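Local structure of NEQ263 (Nanoarchaeum equitans Kin4-M, 5BN3) at residues E67-G72 with A186-K191; P107-Y112 with L124-K129. The protein probably binds ATP as one of the two kinds of subunit in the NeqA–NeqB core complex of an archaeal ATP synthase. One frame throughout, in Å; residues are numbered along the deposited sequence.

Contact 1 of 2, residues E67-G72 with A186-K191; sequences EDYIGG and AIFISK
A buried turn-to-strand contact brings residues 67-72, just before the short edge strand 73-75, against the start of strand 185-190, with which that strand pairs in parallel, in the mixed, mainly parallel sheet of the nucleotide-binding domain. One backbone bond crosses it: Ile-187 N gives its hydrogen to Gly-72 O over 3.1 Å, in the carbonyl plane and at 161° at the hydrogen. A type II turn from Tyr-69 to Gly-72, closed by Gly-72 N on Tyr-69 O, presents that carbonyl; its third residue, Gly-71, has a positive phi, where any side chain would collide with the carbonyl oxygen of Ile-70. Ala-186 packs its methyl against Tyr-69, with CB 3.6 Å from Tyr-69 O. Next to it the rings of Tyr-69 and Phe-188 meet obliquely, planes at 38°, with Tyr-69 CD2 3.8 Å from Phe-188 CZ. CG of Tyr-69 stands anti to the carbonyl carbon (chi1 -69°), which sets the ring beside that of Phe-188, while its hydroxyl bonds to Ala-64 O. Phe-74 meets both rings, and Ile-187 also bonds to its backbone, continuing the parallel pairing. Beyond, strand 156-162 flanks 186-190, helix 196-215 packs on Tyr-69, Ala-186 and Phe-188, and helix 166-178 receives Ile-187.

Contact 2 of 2, residues P107-Y112 with L124-K129; sequences PNEILY and LLKGQK
Ile-110, which meets Leu-125 across the contact, lays CG2 over the centre of one face of the Tyr-112 ring, 3.5 Å above its plane. The Gln-128 amide takes Leu-125 N on OE1 in the carbonyl plane, and its NE2 binds Glu-300 O and Ser-325 OG. Between them runs a short, weakly bonded antiparallel pairing of 110-111 with 124-125, leading into a type II turn from Leu-125 to Gln-128. Ile-110 and Leu-125 form its non-hydrogen-bonded pair; on either side Lys-126 N reaches Glu-109 O (2.8 Å, nearly along the C=O axis) and Leu-111 N reaches Leu-124 O (2.7 Å). Leu-125 spreads its branches, CD1 3.7 Å from Ile-110 CG1 and CD2 3.4 Å from Pro-107 O. With an alanine in place of Leu-125, Ile-110 CG1 would probably lose an apolar neighbour and a gap would open beside the Pro-107 carbonyl. Leu-111 CD1 rests 3.7 Å from Lys-126 CA. The lysine chain, bent at chi3 (76°), runs alongside Glu-109; NZ makes its main salt bridge with Asp-220 and a long one, 3.8 Å, with Glu-109 OE1. Between Leu-111 and Leu-124 a water replaces one direct bond, donating to Leu-111 O and accepting from Leu-124 N.

In the fold
Both contacts hold short chain segments against the nucleotide-binding domain, but at separate places: their centres are 24 Å apart and their nearest atoms about 16 Å. Contact 1 joins the edge strand 73-75 to 185-190, whereas contact 2 lies beside strand 273-281, just ahead of strand 131-134; strands 156-162 and 220-226 lie between these two parts of the sheet. Contact 2 is the one near nucleotide: the Gln-128 side chain is about 8 Å from a bound ADP and about 5 Å from the side chain of Arg-326, seen to bind ADP, though not in this chain. Contact 2 also reaches the subunit interface, where Pro-107 packs on Asn-255 of the neighbouring alpha chain; no other chain touches contact 1.

Contact 1 of 2, residues E67-G72 with A186-K191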
loop_
_atom_site.group_PDB
_atom_site.type_symbol
_atom_site.label_atom_id
_atom_site.label_comp_id
_atom_site.label_asym_id
_atom_site.label_seq_id
_atom_site.Cartn_x
_atom_site.Cartn_y
_atom_site.Cartn_z
ATOM N N GLU B 67 19.685 -22.265 40.913
ATOM C CA GLU B 67 20.470 -21.041 40.991
ATOM C C GLU B 67 21.849 -21.232 40.371
ATOM O O GLU B 67 22.694 -20.342 40.439
ATOM C CB GLU B 67 20.599 -20.569 42.442
ATOM C CG GLU B 67 19.275 -20.236 43.109
ATOM C CD GLU B 67 19.439 -19.290 44.283
ATOM O OE1 GLU B 67 20.536 -18.708 44.429
ATOM O OE2 GLU B 67 18.472 -19.120 45.054
ATOM N N ASP B 68 22.067 -22.397 39.764
ATOM C CA ASP B 68 23.335 -22.707 39.110
ATOM C C ASP B 68 23.603 -21.809 37.900
ATOM O O ASP B 68 24.757 -21.549 37.558
ATOM C CB ASP B 68 23.375 -24.179 38.685
ATOM C CG ASP B 68 23.448 -25.132 39.867
ATOM O OD1 ASP B 68 23.764 -24.678 40.986
ATOM O OD2 ASP B 68 23.202 -26.342 39.669
ATOM N N TYR B 69 22.536 -21.341 37.254
ATOM C CA TYR B 69 22.657 -20.477 36.080
ATOM C C TYR B 69 23.315 -19.146 36.421
ATOM O O TYR B 69 23.965 -18.528 35.577
ATOM C CB TYR B 69 21.281 -20.221 35.456
ATOM C CG TYR B 69 20.667 -21.435 34.806
ATOM C CD1 TYR B 69 19.873 -22.304 35.532
ATOM C CD2 TYR B 69 20.878 -21.710 33.465
ATOM C CE1 TYR B 69 19.312 -23.410 34.945
ATOM C CE2 TYR B 69 20.319 -22.818 32.867
ATOM C CZ TYR B 69 19.537 -23.664 33.613
ATOM O OH TYR B 69 18.975 -24.771 33.025
ATOM N N ILE B 70 23.134 -18.711 37.663
ATOM C CA ILE B 70 23.676 -17.437 38.117
ATOM C C ILE B 70 25.204 -17.449 38.071
ATOM O O ILE B 70 25.847 -18.294 38.699
ATOM C CB ILE B 70 23.184 -17.098 39.539
ATOM C CG1 ILE B 70 21.655 -17.169 39.592
ATOM C CG2 ILE B 70 23.671 -15.723 39.962
ATOM C CD1 ILE B 70 21.065 -16.878 40.959
ATOM N N GLY B 71 25.775 -16.516 37.315
ATOM C CA GLY B 71 27.214 -16.458 37.124
ATOM C C GLY B 71 27.650 -17.090 35.816
ATOM O O GLY B 71 28.835 -17.078 35.474
ATOM N N GLY B 72 26.688 -17.633 35.074
ATOM C CA GLY B 72 26.996 -18.350 33.850
ATOM C C GLY B 72 26.493 -17.711 32.569
ATOM O O GLY B 72 25.663 -16.798 32.592
ATOM N N ALA B 186 22.689 -14.116 34.870
ATOM C CA ALA B 186 22.589 -15.270 33.987
ATOM C C ALA B 186 22.359 -14.746 32.579
ATOM O O ALA B 186 21.437 -13.962 32.350
ATOM C CB ALA B 186 21.456 -16.181 34.413
ATOM N N ILE B 187 23.197 -15.169 31.639
ATOM C CA ILE B 187 23.144 -14.637 30.282
ATOM C C ILE B 187 22.800 -15.716 29.255
ATOM O O ILE B 187 23.435 -16.773 29.209
ATOM C CB ILE B 187 24.473 -13.942 29.913
ATOM C CG1 ILE B 187 24.730 -12.774 30.872
ATOM C CG2 ILE B 187 24.446 -13.444 28.481
ATOM C CD1 ILE B 187 26.073 -12.100 30.687
ATOM N N PHE B 188 21.785 -15.444 28.439
ATOM C CA PHE B 188 21.347 -16.387 27.415
ATOM C C PHE B 188 21.486 -15.755 26.035
ATOM O O PHE B 188 20.928 -14.688 25.771
ATOM C CB PHE B 188 19.904 -16.825 27.677
ATOM C CG PHE B 188 19.720 -17.533 28.991
ATOM C CD1 PHE B 188 19.444 -16.821 30.149
ATOM C CD2 PHE B 188 19.833 -18.913 29.069
ATOM C CE1 PHE B 188 19.282 -17.473 31.362
ATOM C CE2 PHE B 188 19.670 -19.572 30.277
ATOM C CZ PHE B 188 19.395 -18.851 31.426
ATOM N N ILE B 189 22.241 -16.415 25.163
ATOM C CA ILE B 189 22.601 -15.840 23.872
ATOM C C ILE B 189 22.263 -16.760 22.703
ATOM O O ILE B 189 22.718 -17.901 22.653
ATOM C CB ILE B 189 24.114 -15.526 23.817
ATOM C CG1 ILE B 189 24.492 -14.526 24.914
ATOM C CG2 ILE B 189 24.507 -14.989 22.448
ATOM C CD1 ILE B 189 25.985 -14.374 25.119
ATOM N N SER B 190 21.459 -16.263 21.767
ATOM C CA SER B 190 21.310 -16.919 20.471
ATOM C C SER B 190 21.927 -16.018 19.409
ATOM O O SER B 190 21.564 -14.843 19.300
ATOM C CB SER B 190 19.841 -17.208 20.152
ATOM O OG SER B 190 19.047 -16.040 20.248
ATOM N N LYS B 191 22.867 -16.559 18.639
ATOM C CA LYS B 191 23.573 -15.772 17.628
ATOM C C LYS B 191 22.671 -15.380 16.460
ATOM O O LYS B 191 21.643 -16.012 16.221
ATOM C CB LYS B 191 24.807 -16.528 17.125
ATOM C CG LYS B 191 25.805 -16.868 18.225
ATOM C CD LYS B 191 27.016 -17.611 17.682
ATOM C CE LYS B 191 27.942 -18.047 18.809
ATOM N NZ LYS B 191 28.396 -16.900 19.641
#

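Contact 2 of 2, residues P107-Y112 with L124-K129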
loop_
_atom_site.group_PDB
_atom_site.type_symbol
_atom_site.label_atom_id
_atom_site.label_comp_id
_atom_site.label_asym_id
_atom_site.label_seq_id
_atom_site.Cartn_x
_atom_site.Cartn_y
_atom_site.Cartn_z
ATOM N N PRO B 107 2.190 -3.239 40.848
ATOM C CA PRO B 107 3.436 -2.530 41.166
ATOM C C PRO B 107 3.166 -1.127 41.710
ATOM O O PRO B 107 2.307 -0.422 41.177
ATOM C CB PRO B 107 4.144 -2.455 39.813
ATOM C CG PRO B 107 3.683 -3.694 39.102
ATOM C CD PRO B 107 2.239 -3.867 39.514
ATOM N N ASN B 108 3.883 -0.740 42.763
ATOM C CA ASN B 108 3.653 0.539 43.431
ATOM C C ASN B 108 4.931 1.123 44.022
ATOM O O ASN B 108 4.899 2.155 44.695
ATOM C CB ASN B 108 2.620 0.372 44.547
ATOM C CG ASN B 108 3.131 -0.494 45.684
ATOM O OD1 ASN B 108 3.834 -1.479 45.459
ATOM N ND2 ASN B 108 2.787 -0.125 46.912
ATOM N N GLU B 109 6.053 0.453 43.779
ATOM C CA GLU B 109 7.335 0.868 44.341
ATOM C C GLU B 109 8.314 1.293 43.245
ATOM O O GLU B 109 8.728 0.479 42.417
ATOM C CB GLU B 109 7.928 -0.268 45.178
ATOM C CG GLU B 109 9.258 0.052 45.829
ATOM C CD GLU B 109 9.821 -1.121 46.612
ATOM O OE1 GLU B 109 9.057 -2.063 46.923
ATOM O OE2 GLU B 109 11.032 -1.103 46.914
ATOM N N ILE B 110 8.679 2.571 43.244
ATOM C CA ILE B 110 9.604 3.110 42.250
ATOM C C ILE B 110 11.019 2.544 42.391
ATOM O O ILE B 110 11.591 2.541 43.483
ATOM C CB ILE B 110 9.674 4.654 42.327
ATOM C CG1 ILE B 110 8.350 5.273 41.868
ATOM C CG2 ILE B 110 10.814 5.187 41.475
ATOM C CD1 ILE B 110 8.341 6.794 41.890
ATOM N N LEU B 111 11.567 2.054 41.281
ATOM C CA LEU B 111 12.984 1.711 41.198
ATOM C C LEU B 111 13.722 2.901 40.599
ATOM O O LEU B 111 13.607 3.171 39.401
ATOM C CB LEU B 111 13.196 0.480 40.310
ATOM C CG LEU B 111 12.695 -0.880 40.795
ATOM C CD1 LEU B 111 12.780 -1.909 39.680
ATOM C CD2 LEU B 111 13.504 -1.346 41.987
ATOM N N TYR B 112 14.478 3.621 41.422
ATOM C CA TYR B 112 15.179 4.805 40.931
ATOM C C TYR B 112 16.386 4.470 40.055
ATOM O O TYR B 112 17.280 3.722 40.456
ATOM C CB TYR B 112 15.552 5.739 42.085
ATOM C CG TYR B 112 14.362 6.517 42.576
ATOM C CD1 TYR B 112 13.916 7.633 41.889
ATOM C CD2 TYR B 112 13.665 6.121 43.707
ATOM C CE1 TYR B 112 12.824 8.340 42.319
ATOM C CE2 TYR B 112 12.569 6.827 44.147
ATOM C CZ TYR B 112 12.157 7.935 43.445
ATOM O OH TYR B 112 11.069 8.654 43.859
ATOM N N LEU B 124 10.224 3.929 36.545
ATOM C CA LEU B 124 10.057 2.481 36.482
ATOM C C LEU B 124 9.687 1.948 37.862
ATOM O O LEU B 124 10.291 2.337 38.865
ATOM C CB LEU B 124 11.368 1.839 36.010
ATOM C CG LEU B 124 11.612 0.345 36.245
ATOM C CD1 LEU B 124 10.679 -0.497 35.402
ATOM C CD2 LEU B 124 13.055 -0.022 35.949
ATOM N N LEU B 125 8.693 1.067 37.920
ATOM C CA LEU B 125 8.273 0.471 39.188
ATOM C C LEU B 125 8.695 -0.993 39.268
ATOM O O LEU B 125 8.843 -1.655 38.243
ATOM C CB LEU B 125 6.756 0.599 39.375
ATOM C CG LEU B 125 6.227 1.853 40.078
ATOM C CD1 LEU B 125 6.684 3.115 39.389
ATOM C CD2 LEU B 125 4.710 1.825 40.151
ATOM N N LYS B 126 8.899 -1.499 40.483
ATOM C CA LYS B 126 9.325 -2.888 40.653
ATOM C C LYS B 126 8.211 -3.852 40.252
ATOM O O LYS B 126 7.099 -3.795 40.788
ATOM C CB LYS B 126 9.786 -3.169 42.089
ATOM C CG LYS B 126 10.605 -4.452 42.219
ATOM C CD LYS B 126 11.268 -4.584 43.587
ATOM C CE LYS B 126 10.272 -4.984 44.661
ATOM N NZ LYS B 126 10.944 -5.252 45.964
ATOM N N GLY B 127 8.513 -4.729 39.298
ATOM C CA GLY B 127 7.525 -5.654 38.776
ATOM C C GLY B 127 6.904 -5.161 37.483
ATOM O O GLY B 127 6.110 -5.860 36.859
ATOM N N GLN B 128 7.268 -3.953 37.072
ATOM C CA GLN B 128 6.718 -3.384 35.845
ATOM C C GLN B 128 7.404 -3.962 34.609
ATOM O O GLN B 128 8.570 -4.370 34.659
ATOM C CB GLN B 128 6.859 -1.856 35.861
ATOM C CG GLN B 128 6.093 -1.118 34.766
ATOM C CD GLN B 128 6.142 0.393 34.937
ATOM O OE1 GLN B 128 6.783 0.904 35.855
ATOM N NE2 GLN B 128 5.460 1.111 34.053
ATOM N N LYS B 129 6.662 -4.026 33.508
ATOM C CA LYS B 129 7.253 -4.330 32.216
ATOM C C LYS B 129 7.205 -3.062 31.368
ATOM O O LYS B 129 6.134 -2.490 31.143
ATOM C CB LYS B 129 6.521 -5.490 31.526
ATOM C CG LYS B 129 5.006 -5.345 31.485
ATOM C CD LYS B 129 4.361 -6.487 30.724
ATOM C CE LYS B 129 2.871 -6.264 30.569
ATOM N NZ LYS B 129 2.132 -6.362 31.853
HETATM O O HOH W 1 6.229 -2.324 43.042
HETATM O O HOH W 2 12.464 5.147 37.832
#